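Local coordinates for protein sgbp-b (Bacteroides uniformis, PDB 7K44) that probably binds xyloglucan at the bacterial cell surface, as a surface glycan-binding protein of a polysaccharide utilization locus in a human gut commensal, at residues V62-A67 / V78-Y83; T66-I71 / E103-V108; G249-W254 / Y371-Y376; C289-E294 / T326-W331. All blocks are in the same frame, centred on the assembly; numbering follows the deposited sequence.

Overall arrangement
Following the chain from the N terminus, contact 1 closes a short loop, pairing strand 59-65 with edge strand 78-80. Contact 2 sets out from the same place, sharing Thr66 and Ala67 with it, and closes a longer loop onto strand 103-110, the other neighbour of strand 59-65; the two spans overlap, and both reach the same sheet of the N-terminal sandwich, contact 2 by a loop laid on it. Much later, contact 3 joins 249-254 to 371-376 across more than a hundred residues of the xyloglucan-binding domain. Contact 4 opens and closes within that span, and strands 283-291 and 371-384 connect the two side by side. Centres of contacts 1 and 3 lie about 63 Å apart.

Contact 1: V62-A67 / V78-Y83; sequences VYFTTA and VEVTDY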
# COMPACT_ATOMS: atom_id res chain seq x y z
N VAL A 62 -18.05 4.76 35.31
CA VAL A 62 -17.41 5.17 34.07
C VAL A 62 -16.70 6.48 34.36
O VAL A 62 -17.32 7.40 34.92
CB VAL A 62 -18.43 5.34 32.93
CG1 VAL A 62 -17.74 5.82 31.65
CG2 VAL A 62 -19.16 4.03 32.68
N TYR A 63 -15.42 6.57 34.03
CA TYR A 63 -14.71 7.80 34.38
C TYR A 63 -13.49 7.98 33.49
O TYR A 63 -12.93 7.01 32.97
CB TYR A 63 -14.31 7.84 35.86
CG TYR A 63 -13.37 6.73 36.31
CD1 TYR A 63 -13.86 5.49 36.69
CD2 TYR A 63 -11.99 6.93 36.35
CE1 TYR A 63 -13.01 4.47 37.11
CE2 TYR A 63 -11.14 5.92 36.76
CZ TYR A 63 -11.65 4.70 37.14
OH TYR A 63 -10.79 3.69 37.54
N PHE A 64 -13.10 9.24 33.32
CA PHE A 64 -11.82 9.61 32.74
C PHE A 64 -10.79 9.75 33.86
O PHE A 64 -11.11 10.22 34.96
CB PHE A 64 -11.93 10.94 32.01
CG PHE A 64 -12.88 10.92 30.83
CD1 PHE A 64 -14.23 11.16 31.00
CD2 PHE A 64 -12.40 10.70 29.54
CE1 PHE A 64 -15.11 11.16 29.91
CE2 PHE A 64 -13.27 10.69 28.45
CZ PHE A 64 -14.62 10.92 28.64
N THR A 65 -9.57 9.32 33.56
CA THR A 65 -8.47 9.36 34.53
C THR A 65 -7.22 9.90 33.86
O THR A 65 -7.01 9.72 32.66
CB THR A 65 -8.19 7.97 35.14
OG1 THR A 65 -7.20 8.09 36.17
CG2 THR A 65 -7.70 6.98 34.10
N THR A 66 -6.38 10.58 34.64
CA THR A 66 -5.08 10.98 34.12
C THR A 66 -4.13 9.80 34.00
O THR A 66 -3.14 9.88 33.25
CB THR A 66 -4.46 12.06 35.01
OG1 THR A 66 -4.57 11.66 36.38
CG2 THR A 66 -5.16 13.39 34.80
N ALA A 67 -4.40 8.70 34.71
CA ALA A 67 -3.55 7.52 34.62
C ALA A 67 -3.56 6.93 33.22
O ALA A 67 -4.57 6.96 32.51
CB ALA A 67 -4.03 6.45 35.61
N VAL A 78 -12.47 12.72 36.15
CA VAL A 78 -13.77 13.25 35.72
C VAL A 78 -14.71 12.06 35.58
O VAL A 78 -14.54 11.24 34.67
CB VAL A 78 -13.69 14.02 34.39
CG1 VAL A 78 -14.91 14.91 34.24
CG2 VAL A 78 -12.42 14.83 34.29
N GLU A 79 -15.70 11.97 36.46
CA GLU A 79 -16.63 10.85 36.40
C GLU A 79 -17.75 11.14 35.40
O GLU A 79 -18.15 12.29 35.19
CB GLU A 79 -17.25 10.57 37.78
CG GLU A 79 -18.13 9.33 37.77
CD GLU A 79 -18.57 8.88 39.15
OE1 GLU A 79 -18.46 9.67 40.11
OE2 GLU A 79 -19.05 7.73 39.24
N VAL A 80 -18.23 10.08 34.76
CA VAL A 80 -19.42 10.12 33.93
C VAL A 80 -20.55 9.50 34.75
O VAL A 80 -20.56 8.28 35.00
CB VAL A 80 -19.20 9.35 32.62
CG1 VAL A 80 -20.47 9.35 31.78
CG2 VAL A 80 -18.04 9.97 31.83
N THR A 81 -21.50 10.32 35.21
CA THR A 81 -22.59 9.79 36.02
C THR A 81 -23.83 9.43 35.22
O THR A 81 -24.65 8.64 35.70
CB THR A 81 -22.97 10.80 37.12
OG1 THR A 81 -23.00 12.12 36.56
CG2 THR A 81 -21.94 10.76 38.24
N ASP A 82 -23.98 9.98 34.02
CA ASP A 82 -25.17 9.80 33.20
C ASP A 82 -24.74 9.10 31.91
O ASP A 82 -24.09 9.72 31.06
CB ASP A 82 -25.81 11.15 32.92
CG ASP A 82 -27.11 11.05 32.12
OD1 ASP A 82 -27.56 9.92 31.84
OD2 ASP A 82 -27.68 12.11 31.78
N TYR A 83 -25.09 7.83 31.78
CA TYR A 83 -24.77 7.06 30.58
C TYR A 83 -25.83 5.98 30.38
O TYR A 83 -26.59 5.65 31.30
CB TYR A 83 -23.38 6.42 30.70
CG TYR A 83 -23.23 5.55 31.93
CD1 TYR A 83 -23.62 4.22 31.92
CD2 TYR A 83 -22.70 6.07 33.10
CE1 TYR A 83 -23.49 3.43 33.05
CE2 TYR A 83 -22.58 5.29 34.24
CZ TYR A 83 -22.97 3.97 34.20
OH TYR A 83 -22.85 3.20 35.32
O HOH W 1 -19.91 6.50 36.96
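The two methyls of Val62 go to different partners on 78-83. CG1, anti to the backbone N (chi1 178°), slips against Val80 CB at 3.9 Å, while CG2 sits over the middle of the Tyr83 ring, 4.0 Å from its centroid and close to the ring normal. This is a CH-pi contact in which a methyl bump meets a flat aromatic floor. Val80 in turn offers CG2 to Phe64, touching CE1 obliquely at 3.7 Å, so the valine methyl fills the notch between the Phe64 ring and Val62. Valines suit this face because they branch at CB and fill the space next to the backbone, while the aromatic rings reach farther and give the methyls a flat surface. The register rests on the hydrogen-bonded pair Phe64-Val78, with Phe64 N to Val78 O (2.8 Å) and Val78 N to Phe64 O (3.1 Å), and on the non-hydrogen-bonded pair Tyr63-Glu79; Val80 N to Val62 O (2.8 Å) is one further bond. On the opposite face Tyr63 CB rests 3.8 Å from Glu79 CA; the extended Glu79 chain carries its carboxylate to a salt bridge with Arg61. A water takes the N-H of Val62 and lies close to Glu79 OE2 and Val80 O. Strand 78-80 is the sheet's edge, and strand 59-65 separates it from strand 103-110. Val80 and Tyr83 pack on Phe94 of strand 91-95, in the facing sheet, while Phe64 meets Phe119 edge-to-face.

Contact 2: T66-I71 / E103-V108; sequences TAVDDI and EGSLVV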
# COMPACT_ATOMS: atom_id res chain seq x y z
N THR A 66 -6.38 10.58 34.64
CA THR A 66 -5.08 10.98 34.12
C THR A 66 -4.13 9.80 34.00
O THR A 66 -3.14 9.88 33.25
CB THR A 66 -4.46 12.06 35.01
OG1 THR A 66 -4.57 11.66 36.38
CG2 THR A 66 -5.16 13.39 34.80
N ALA A 67 -4.40 8.70 34.71
CA ALA A 67 -3.55 7.52 34.62
C ALA A 67 -3.56 6.93 33.22
O ALA A 67 -4.57 6.96 32.51
CB ALA A 67 -4.03 6.45 35.61
N VAL A 68 -2.41 6.39 32.83
CA VAL A 68 -2.24 5.68 31.57
C VAL A 68 -1.58 4.34 31.85
O VAL A 68 -1.02 4.10 32.93
CB VAL A 68 -1.39 6.49 30.56
CG1 VAL A 68 -2.09 7.78 30.19
CG2 VAL A 68 -0.01 6.77 31.15
N ASP A 69 -1.67 3.44 30.87
CA ASP A 69 -0.95 2.17 30.86
C ASP A 69 -1.38 1.21 31.96
O ASP A 69 -1.63 0.03 31.69
CB ASP A 69 0.57 2.40 30.88
N ASP A 70 -1.45 1.69 33.20
CA ASP A 70 -1.93 0.88 34.31
C ASP A 70 -2.89 1.71 35.16
O ASP A 70 -2.52 2.79 35.62
CB ASP A 70 -0.79 0.35 35.18
CG ASP A 70 -1.28 -0.30 36.46
OD1 ASP A 70 -1.52 0.43 37.45
OD2 ASP A 70 -1.44 -1.54 36.48
N ILE A 71 -4.10 1.19 35.36
CA ILE A 71 -5.16 1.92 36.04
C ILE A 71 -5.42 1.38 37.45
O ILE A 71 -6.48 1.63 38.02
CB ILE A 71 -6.44 1.97 35.20
CG1 ILE A 71 -6.93 0.56 34.87
CG2 ILE A 71 -6.21 2.78 33.92
CD1 ILE A 71 -8.43 0.43 34.86
N GLU A 103 -5.80 14.57 28.17
CA GLU A 103 -5.39 13.23 27.80
C GLU A 103 -5.24 12.36 29.04
O GLU A 103 -4.93 12.84 30.13
CB GLU A 103 -4.10 13.20 26.97
CG GLU A 103 -3.04 14.21 27.34
CD GLU A 103 -1.86 14.17 26.36
OE1 GLU A 103 -1.31 13.07 26.14
OE2 GLU A 103 -1.51 15.23 25.81
N GLY A 104 -5.44 11.06 28.83
CA GLY A 104 -5.34 10.06 29.87
C GLY A 104 -6.00 8.78 29.40
O GLY A 104 -5.68 8.28 28.32
N SER A 105 -6.93 8.26 30.19
CA SER A 105 -7.62 7.03 29.85
C SER A 105 -9.10 7.19 30.17
O SER A 105 -9.49 7.97 31.05
CB SER A 105 -7.06 5.80 30.58
OG SER A 105 -5.64 5.68 30.42
N LEU A 106 -9.92 6.46 29.42
CA LEU A 106 -11.34 6.32 29.72
C LEU A 106 -11.56 4.91 30.26
O LEU A 106 -11.12 3.94 29.65
CB LEU A 106 -12.16 6.54 28.45
CG LEU A 106 -13.68 6.38 28.54
CD1 LEU A 106 -14.29 7.20 29.68
CD2 LEU A 106 -14.29 6.78 27.21
N VAL A 107 -12.24 4.81 31.41
CA VAL A 107 -12.34 3.57 32.16
C VAL A 107 -13.80 3.16 32.33
O VAL A 107 -14.65 3.99 32.66
CB VAL A 107 -11.67 3.70 33.54
CG1 VAL A 107 -11.60 2.34 34.21
CG2 VAL A 107 -10.29 4.33 33.41
N VAL A 108 -14.07 1.87 32.13
CA VAL A 108 -15.34 1.26 32.52
C VAL A 108 -15.02 0.26 33.63
O VAL A 108 -14.37 -0.76 33.39
CB VAL A 108 -16.02 0.55 31.34
CG1 VAL A 108 -17.31 -0.12 31.80
CG2 VAL A 108 -16.28 1.53 30.21
O HOH W 2 -2.50 12.01 31.51
O HOH W 3 -3.98 4.23 28.90
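Thr66 and Gly104 bring their CA atoms to 4.4 Å where the irregular loop 66-71 passes the corner at which the chain turns into strand 105-108. Glycine suits that corner, since a CB there would crowd Thr66 CA. The central grip is polar: Ser105 OG donates to Ala67 O at 2.7 Å, in the carbonyl plane and on a lone pair. With chi1 at -52° the hydroxyl stands beside its own backbone N, turned to the loop. The same OG accepts from a water 2.7 Å away, which takes the N-H of Asp69, so one small hydroxyl serves two points of the loop. With an alanine in place of Ser105, Ala67 O would probably be left without this donor and the water without its acceptor, freeing the loop to shift. A second water donates to both Thr66 O and Glu103 O. Farther along, Val68 CG1 rests 4.0 Å from Gly104 CA, and Ile71 CD1 slides past Val107 CG1 at 3.8 Å, the two side chains running in opposite directions. The arrangement is that of a loop leaving one strand of an immunoglobulin-like beta sandwich and folding back over the outer face of the next, here shielding Val107 and Phe116.

Contact 3: G249-W254 / Y371-Y376; sequences GELSAW and YNIEMY
A short antiparallel pairing, Gly249-Leu251 against Tyr371-Ile373, extends one sheet of the beta sandwich in the xyloglucan-binding domain, a fold consistent with that of carbohydrate-binding modules. Two hydrogen-bonded pairs flank a non-hydrogen-bonded one. Gly249 and Ile373 exchange bonds in both directions, N to O at 3.0 Å from the glycine and 2.8 Å from the isoleucine. Leu251 N reaches Tyr371 O at 2.8 Å, and Tyr371 N returns a bond to Leu251 O at 2.9 Å. Between them Glu250 CA presses its hydrogen toward Tyr371 O, 3.5 Å away. Gly249 marks the corner where the chain leaves strand 243-248; its backbone angles (phi 137°) would jam a CB against the preceding carbonyl, which calls for glycine.

The two faces differ in character. Leu251 CB lies 3.9 Å from Ile373 CG1, its CD2 also near that atom. The isoleucine holds CG1 beside its own backbone N (chi1 -59°), which brings that methylene across to the leucine. Both are apolar and branched; Trp258 touches both, Met362 lies on Ile373 and Asn364 on Leu251, all from the opposing sheet. Tyr371 stands on the same face, its side chain packing on Asn364 and Pro299. Glu250 and Asn372, on the other face, are exposed, and polar chains fit there. Beyond the pairing, Tyr376 OH donates to the anti lone pair of Glu374 OE2 at 2.6 Å, with the acceptor in the ring plane.

Strand 371-384 takes strands 250-251 and 243-248 along one edge, Met375 bonding to Ile247. Its other edge meets strand 283-291 through Phe290 and Ala292, and farther on it supplies the calcium ligand Asp378.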
# COMPACT_ATOMS: atom_id res chain seq x y z
N GLY A 249 0.90 -19.26 -20.88
CA GLY A 249 0.89 -20.55 -21.54
C GLY A 249 1.17 -21.66 -20.55
O GLY A 249 1.16 -21.45 -19.34
N GLU A 250 1.44 -22.85 -21.07
CA GLU A 250 1.72 -24.01 -20.24
C GLU A 250 3.23 -24.17 -20.12
O GLU A 250 3.94 -24.27 -21.13
CB GLU A 250 1.08 -25.28 -20.81
CG GLU A 250 1.18 -26.48 -19.88
CD GLU A 250 0.48 -27.70 -20.44
OE1 GLU A 250 -0.74 -27.61 -20.70
OE2 GLU A 250 1.15 -28.73 -20.63
N LEU A 251 3.71 -24.21 -18.88
CA LEU A 251 5.14 -24.27 -18.57
C LEU A 251 5.43 -25.64 -17.99
O LEU A 251 5.00 -25.95 -16.87
CB LEU A 251 5.50 -23.17 -17.57
CG LEU A 251 6.94 -23.12 -17.04
CD1 LEU A 251 7.98 -23.22 -18.17
CD2 LEU A 251 7.15 -21.85 -16.21
N SER A 252 6.15 -26.46 -18.74
CA SER A 252 6.40 -27.84 -18.35
C SER A 252 7.48 -27.90 -17.28
O SER A 252 8.16 -26.92 -16.96
CB SER A 252 6.84 -28.65 -19.56
OG SER A 252 8.08 -28.16 -20.03
N ALA A 253 7.65 -29.10 -16.72
CA ALA A 253 8.78 -29.36 -15.86
C ALA A 253 10.07 -29.37 -16.67
O ALA A 253 10.07 -29.58 -17.89
CB ALA A 253 8.60 -30.71 -15.16
N TRP A 254 11.18 -29.12 -15.97
CA TRP A 254 12.52 -29.20 -16.56
C TRP A 254 12.65 -28.33 -17.80
O TRP A 254 13.19 -28.75 -18.83
CB TRP A 254 12.91 -30.65 -16.85
CG TRP A 254 12.89 -31.50 -15.63
CD1 TRP A 254 12.06 -32.55 -15.38
CD2 TRP A 254 13.72 -31.36 -14.47
NE1 TRP A 254 12.33 -33.08 -14.14
CE2 TRP A 254 13.34 -32.37 -13.57
CE3 TRP A 254 14.75 -30.47 -14.12
CZ2 TRP A 254 13.96 -32.52 -12.34
CZ3 TRP A 254 15.36 -30.63 -12.90
CH2 TRP A 254 14.96 -31.64 -12.01
N TYR A 371 2.56 -26.18 -15.31
CA TYR A 371 1.83 -25.08 -14.69
C TYR A 371 1.22 -24.20 -15.77
O TYR A 371 1.88 -23.90 -16.78
CB TYR A 371 2.77 -24.18 -13.90
CG TYR A 371 3.31 -24.76 -12.63
CD1 TYR A 371 2.50 -24.89 -11.50
CD2 TYR A 371 4.64 -25.14 -12.53
CE1 TYR A 371 3.00 -25.41 -10.32
CE2 TYR A 371 5.14 -25.66 -11.35
CZ TYR A 371 4.31 -25.79 -10.25
OH TYR A 371 4.82 -26.30 -9.07
N ASN A 372 -0.02 -23.78 -15.55
CA ASN A 372 -0.60 -22.74 -16.38
C ASN A 372 -0.14 -21.38 -15.85
O ASN A 372 -0.31 -21.08 -14.67
CB ASN A 372 -2.13 -22.84 -16.36
CG ASN A 372 -2.79 -21.70 -17.11
OD1 ASN A 372 -2.36 -21.31 -18.19
ND2 ASN A 372 -3.85 -21.14 -16.52
N ILE A 373 0.46 -20.58 -16.73
CA ILE A 373 1.02 -19.28 -16.37
C ILE A 373 0.21 -18.20 -17.08
O ILE A 373 -0.11 -18.33 -18.26
CB ILE A 373 2.50 -19.21 -16.81
CG1 ILE A 373 3.32 -20.31 -16.14
CG2 ILE A 373 3.08 -17.81 -16.54
CD1 ILE A 373 3.33 -20.25 -14.61
N GLU A 374 -0.09 -17.11 -16.36
CA GLU A 374 -0.73 -15.96 -16.98
C GLU A 374 -0.40 -14.73 -16.15
O GLU A 374 -0.91 -14.57 -15.04
CB GLU A 374 -2.24 -16.16 -17.10
CG GLU A 374 -2.96 -14.98 -17.75
CD GLU A 374 -4.48 -15.07 -17.65
OE1 GLU A 374 -4.99 -16.12 -17.22
OE2 GLU A 374 -5.15 -14.07 -17.99
N MET A 375 0.45 -13.86 -16.69
CA MET A 375 0.97 -12.71 -15.95
C MET A 375 1.13 -11.55 -16.91
O MET A 375 1.35 -11.75 -18.11
CB MET A 375 2.32 -13.04 -15.31
CG MET A 375 2.33 -14.30 -14.47
SD MET A 375 4.02 -14.81 -14.11
CE MET A 375 4.60 -13.27 -13.44
N TYR A 376 1.06 -10.33 -16.37
CA TYR A 376 1.12 -9.10 -17.15
C TYR A 376 2.07 -8.12 -16.48
O TYR A 376 2.15 -8.06 -15.25
CB TYR A 376 -0.28 -8.46 -17.26
CG TYR A 376 -1.33 -9.41 -17.78
CD1 TYR A 376 -1.97 -10.30 -16.93
CD2 TYR A 376 -1.64 -9.43 -19.12
CE1 TYR A 376 -2.92 -11.20 -17.42
CE2 TYR A 376 -2.60 -10.31 -19.62
CZ TYR A 376 -3.22 -11.19 -18.76
OH TYR A 376 -4.15 -12.07 -19.28

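Contact 4: C289-E294 / T326-W331; sequences CFVAVE and TEVGQW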
# COMPACT_ATOMS: atom_id res chain seq x y z
N CYS A 289 2.91 -5.55 -11.93
CA CYS A 289 2.74 -6.94 -12.34
C CYS A 289 1.39 -7.47 -11.88
O CYS A 289 0.98 -7.25 -10.74
CB CYS A 289 3.87 -7.81 -11.78
SG CYS A 289 3.80 -9.55 -12.29
N PHE A 290 0.69 -8.15 -12.78
CA PHE A 290 -0.61 -8.75 -12.49
C PHE A 290 -0.46 -10.25 -12.73
O PHE A 290 -0.25 -10.69 -13.87
CB PHE A 290 -1.68 -8.16 -13.41
CG PHE A 290 -3.09 -8.61 -13.10
CD1 PHE A 290 -3.51 -9.90 -13.42
CD2 PHE A 290 -4.00 -7.74 -12.51
CE1 PHE A 290 -4.83 -10.31 -13.15
CE2 PHE A 290 -5.31 -8.15 -12.24
CZ PHE A 290 -5.71 -9.44 -12.55
N VAL A 291 -0.56 -11.04 -11.66
CA VAL A 291 -0.51 -12.49 -11.75
C VAL A 291 -1.94 -12.99 -11.76
O VAL A 291 -2.64 -12.90 -10.74
CB VAL A 291 0.30 -13.11 -10.59
CG1 VAL A 291 0.24 -14.64 -10.65
CG2 VAL A 291 1.74 -12.63 -10.64
N ALA A 292 -2.40 -13.49 -12.91
CA ALA A 292 -3.80 -13.90 -13.01
C ALA A 292 -4.03 -15.30 -12.48
O ALA A 292 -5.15 -15.62 -12.06
CB ALA A 292 -4.27 -13.82 -14.46
N VAL A 293 -3.00 -16.15 -12.49
CA VAL A 293 -3.14 -17.55 -12.10
C VAL A 293 -2.00 -17.88 -11.15
O VAL A 293 -0.83 -17.72 -11.50
CB VAL A 293 -3.14 -18.49 -13.32
CG1 VAL A 293 -3.16 -19.93 -12.87
CG2 VAL A 293 -4.33 -18.19 -14.23
N GLU A 294 -2.35 -18.34 -9.95
CA GLU A 294 -1.34 -18.76 -8.99
C GLU A 294 -0.59 -19.98 -9.52
O GLU A 294 -1.17 -20.85 -10.18
CB GLU A 294 -2.02 -19.11 -7.67
CG GLU A 294 -1.07 -19.38 -6.53
CD GLU A 294 -1.81 -19.59 -5.22
OE1 GLU A 294 -3.05 -19.75 -5.26
OE2 GLU A 294 -1.15 -19.58 -4.15
N THR A 326 2.75 -12.77 -3.37
CA THR A 326 2.05 -12.64 -4.64
C THR A 326 0.57 -12.41 -4.37
O THR A 326 -0.05 -13.17 -3.62
CB THR A 326 2.24 -13.91 -5.46
OG1 THR A 326 3.63 -14.23 -5.55
CG2 THR A 326 1.66 -13.74 -6.87
N GLU A 327 0.02 -11.37 -4.97
CA GLU A 327 -1.39 -11.02 -4.81
C GLU A 327 -2.11 -11.38 -6.10
O GLU A 327 -2.24 -10.55 -7.00
CB GLU A 327 -1.55 -9.54 -4.48
CG GLU A 327 -0.83 -9.12 -3.23
CD GLU A 327 -1.38 -9.79 -1.99
OE1 GLU A 327 -2.61 -9.96 -1.89
OE2 GLU A 327 -0.56 -10.16 -1.11
N VAL A 328 -2.61 -12.61 -6.17
CA VAL A 328 -3.26 -13.10 -7.38
C VAL A 328 -4.49 -12.27 -7.70
O VAL A 328 -5.31 -11.96 -6.82
CB VAL A 328 -3.56 -14.60 -7.24
CG1 VAL A 328 -4.27 -15.14 -8.47
CG2 VAL A 328 -2.26 -15.37 -6.99
N GLY A 329 -4.62 -11.87 -8.96
CA GLY A 329 -5.80 -11.16 -9.39
C GLY A 329 -5.80 -9.67 -9.15
O GLY A 329 -6.86 -9.04 -9.29
N GLN A 330 -4.66 -9.08 -8.82
CA GLN A 330 -4.58 -7.65 -8.55
C GLN A 330 -3.23 -7.14 -9.03
O GLN A 330 -2.23 -7.84 -8.87
CB GLN A 330 -4.71 -7.40 -7.03
CG GLN A 330 -3.96 -6.19 -6.47
CD GLN A 330 -4.82 -4.93 -6.44
OE1 GLN A 330 -6.00 -4.98 -6.10
NE2 GLN A 330 -4.23 -3.80 -6.82
N TRP A 331 -3.19 -5.92 -9.57
CA TRP A 331 -1.91 -5.32 -9.93
C TRP A 331 -1.07 -5.09 -8.67
O TRP A 331 -1.56 -4.53 -7.68
CB TRP A 331 -2.15 -4.00 -10.64
CG TRP A 331 -2.52 -4.14 -12.08
CD1 TRP A 331 -3.77 -4.03 -12.62
CD2 TRP A 331 -1.63 -4.42 -13.18
NE1 TRP A 331 -3.71 -4.22 -13.98
CE2 TRP A 331 -2.41 -4.46 -14.35
CE3 TRP A 331 -0.25 -4.64 -13.28
CZ2 TRP A 331 -1.86 -4.70 -15.63
CZ3 TRP A 331 0.30 -4.89 -14.54
CH2 TRP A 331 -0.50 -4.92 -15.70
O HOH W 4 -0.68 -9.99 -9.05
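Phe290 and Trp331 make the aromatic part of this contact. The phenyl edge is turned to the indole face, edge-to-face, with the Phe290 centroid 5.0 Å from that of the five-membered ring and the planes at 67°. Phe290 CB itself lies over the six-membered ring, 3.7 Å from its centre, as a CH-pi contact; with CG anti to the backbone N (chi1 -174°), the phenyl ring beyond it runs out along the turn, its CD2 meeting the five-membered ring. One face of the phenyl lies over Gln330 N, so the ring is wedged between indole and turn. If an alanine replaced Trp331, the CB and edge of Phe290 would probably lose the flat surface they rest on, and Phe239 O the indole N-H that now bonds to it.

The polar contacts run through the backbone. Glu327 to Gln330 forms a type II turn with Gly329 at its third position, where a positive phi suits glycine. Gly329 N donates to Val291 O at 2.9 Å, nearly straight (165°). A water bridges the two segments, accepting from Val291 N (2.8 Å) and donating to Glu327 O and Gln330 O, which satisfies three backbone groups at once.

Apolar contacts close the sides. Val291 CG2 meets Thr326 CG2 at 3.9 Å, the chains crossing at about a right angle, while Thr326 OG1 bonds to Pro318 O. Val328 CG2 lies against Glu294 CB at 3.8 Å.

Strand 283-291 is flanked by strands 331-337 and 371-384. Trp331, whose side chain is about 8 Å from the calcium ion, also packs on Pro237 and on Ile137 of the IPT/TIG domain.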